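PDB 7ADK: lipoprotein from Mycoplasma mycoides subsp. capri, which is of unestablished function but belongs to a mycoplasma peptidase family of the PA clan and so probably cleaves proteins. Local coordinates for residues B[558-561]-B[566-569]. Numbering follows the deposited sequence.
Sequences YSVW and DITN
W561 turns one face of its indole to D566, whose CB stands in a CH-pi contact 4.0 Å from the centroid of the six-membered ring, 11° off its normal and toward the outer rim of the indole as a whole. The planes of the D566 carboxylate and the indole are 22° apart. At the indole edge, nearly in plane, NE1 of W561 donates to OG of S559 over 3.0 Å, a bond along the strand that fixes how the ring is turned. Beyond the ring, one bond of the next rung is kept, I567 N to V560 O at 2.8 Å; for the other, V560 N donates to T568 OG1 at 2.8 Å instead of a backbone carbonyl. With CG anti to the backbone N (chi1 -179°), D566 extends OD1 along its own segment, where it accepts from T568 OG1 at 2.6 Å and from T568 N nearly along the C-O axis. The T568 hydroxyl thus accepts from the strand and donates to the carboxylate. The T568 methyl, CG2, approaches the Y558 ring obliquely, and CG1 of V560 meets CG1 of I567 at 3.8 Å. Along its other edge, strand 556-562 pairs with strand 486-493, S559 bonding T490 and W561 bonding K488 through their backbones. The whole is a worked example of how a beta hairpin ends: W561 and D566 form a non-hydrogen-bonded antiparallel pair, and an Asx turn at D566 then leads the chain out of the sheet into the loop before helix 575-582.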
ATOM      1  N   TYR B 558      13.269 -12.599 -24.790  1.00 65.69           N
ATOM      2  CA  TYR B 558      13.193 -12.214 -23.383  1.00 65.69           C
ATOM      3  C   TYR B 558      13.174 -10.693 -23.221  1.00 65.69           C
ATOM      4  O   TYR B 558      13.770  -9.956 -24.005  1.00 65.69           O
ATOM      5  CB  TYR B 558      14.302 -12.868 -22.545  1.00 65.69           C
ATOM      6  CG  TYR B 558      15.690 -12.279 -22.685  1.00 65.69           C
ATOM      7  CD1 TYR B 558      16.595 -12.817 -23.617  1.00 65.69           C
ATOM      8  CD2 TYR B 558      16.087 -11.203 -21.873  1.00 65.69           C
ATOM      9  CE1 TYR B 558      17.882 -12.270 -23.752  1.00 65.69           C
ATOM     10  CE2 TYR B 558      17.368 -10.642 -22.014  1.00 65.69           C
ATOM     11  CZ  TYR B 558      18.268 -11.173 -22.958  1.00 65.69           C
ATOM     12  OH  TYR B 558      19.508 -10.652 -23.109  1.00 65.69           O
ATOM     13  N   SER B 559      12.506 -10.222 -22.175  1.00 61.54           N
ATOM     14  CA  SER B 559      12.546  -8.846 -21.710  1.00 61.54           C
ATOM     15  C   SER B 559      12.694  -8.790 -20.196  1.00 61.54           C
ATOM     16  O   SER B 559      12.111  -9.601 -19.486  1.00 61.54           O
ATOM     17  CB  SER B 559      11.314  -8.074 -22.201  1.00 61.54           C
ATOM     18  OG  SER B 559      10.111  -8.724 -21.837  1.00 61.54           O
ATOM     19  N   VAL B 560      13.536  -7.889 -19.701  1.00 60.29           N
ATOM     20  CA  VAL B 560      13.843  -7.692 -18.285  1.00 60.29           C
ATOM     21  C   VAL B 560      13.231  -6.381 -17.841  1.00 60.29           C
ATOM     22  O   VAL B 560      13.450  -5.350 -18.463  1.00 60.29           O
ATOM     23  CB  VAL B 560      15.349  -7.699 -17.984  1.00 60.29           C
ATOM     24  CG1 VAL B 560      15.607  -7.748 -16.488  1.00 60.29           C
ATOM     25  CG2 VAL B 560      16.050  -8.883 -18.640  1.00 60.29           C
ATOM     26  N   TRP B 561      12.471  -6.393 -16.755  1.00 57.70           N
ATOM     27  CA  TRP B 561      11.718  -5.256 -16.233  1.00 57.70           C
ATOM     28  C   TRP B 561      12.084  -4.986 -14.773  1.00 57.70           C
ATOM     29  O   TRP B 561      12.497  -5.893 -14.051  1.00 57.70           O
ATOM     30  CB  TRP B 561      10.216  -5.487 -16.395  1.00 57.70           C
ATOM     31  CG  TRP B 561       9.687  -5.770 -17.764  1.00 57.70           C
ATOM     32  CD1 TRP B 561       9.844  -6.927 -18.439  1.00 57.70           C
ATOM     33  CD2 TRP B 561       8.921  -4.899 -18.653  1.00 57.70           C
ATOM     34  NE1 TRP B 561       9.313  -6.805 -19.704  1.00 57.70           N
ATOM     35  CE2 TRP B 561       8.721  -5.580 -19.887  1.00 57.70           C
ATOM     36  CE3 TRP B 561       8.367  -3.605 -18.547  1.00 57.70           C
ATOM     37  CZ2 TRP B 561       8.034  -5.004 -20.963  1.00 57.70           C
ATOM     38  CZ3 TRP B 561       7.660  -3.027 -19.613  1.00 57.70           C
ATOM     39  CH2 TRP B 561       7.497  -3.720 -20.818  1.00 57.70           C
ATOM     40  N   ASP B 566      11.107  -1.029 -18.646  1.00 66.54           N
ATOM     41  CA  ASP B 566      11.865  -2.018 -19.415  1.00 66.54           C
ATOM     42  C   ASP B 566      13.364  -1.698 -19.314  1.00 66.54           C
ATOM     43  O   ASP B 566      13.802  -0.613 -19.691  1.00 66.54           O
ATOM     44  CB  ASP B 566      11.358  -2.033 -20.862  1.00 66.54           C
ATOM     45  CG  ASP B 566      12.048  -3.039 -21.786  1.00 66.54           C
ATOM     46  OD1 ASP B 566      12.994  -3.756 -21.385  1.00 66.54           O
ATOM     47  OD2 ASP B 566      11.646  -3.100 -22.965  1.00 66.54           O
ATOM     48  N   ILE B 567      14.149  -2.637 -18.793  1.00 67.15           N
ATOM     49  CA  ILE B 567      15.586  -2.527 -18.525  1.00 67.15           C
ATOM     50  C   ILE B 567      16.429  -3.511 -19.353  1.00 67.15           C
ATOM     51  O   ILE B 567      17.611  -3.687 -19.084  1.00 67.15           O
ATOM     52  CB  ILE B 567      15.873  -2.567 -17.003  1.00 67.15           C
ATOM     53  CG1 ILE B 567      15.781  -3.962 -16.361  1.00 67.15           C
ATOM     54  CG2 ILE B 567      14.997  -1.562 -16.250  1.00 67.15           C
ATOM     55  CD1 ILE B 567      16.447  -4.043 -14.994  1.00 67.15           C
ATOM     56  N   THR B 568      15.854  -4.144 -20.374  1.00 68.92           N
ATOM     57  CA  THR B 568      16.453  -5.260 -21.116  1.00 68.92           C
ATOM     58  C   THR B 568      17.826  -4.960 -21.712  1.00 68.92           C
ATOM     59  O   THR B 568      18.752  -5.753 -21.572  1.00 68.92           O
ATOM     60  CB  THR B 568      15.513  -5.710 -22.238  1.00 68.92           C
ATOM     61  OG1 THR B 568      14.257  -6.007 -21.712  1.00 68.92           O
ATOM     62  CG2 THR B 568      15.977  -6.972 -22.942  1.00 68.92           C
ATOM     63  N   ASN B 569      17.985  -3.810 -22.368  1.00 76.80           N
ATOM     64  CA  ASN B 569      19.217  -3.439 -23.068  1.00 76.80           C
ATOM     65  C   ASN B 569      20.303  -2.867 -22.142  1.00 76.80           C
ATOM     66  O   ASN B 569      21.440  -2.689 -22.573  1.00 76.80           O
ATOM     67  CB  ASN B 569      18.863  -2.494 -24.225  1.00 76.80           C
ATOM     68  CG  ASN B 569      17.963  -3.153 -25.253  1.00 76.80           C
ATOM     69  OD1 ASN B 569      16.829  -2.753 -25.449  1.00 76.80           O
ATOM     70  ND2 ASN B 569      18.410  -4.206 -25.898  1.00 76.80           N
TER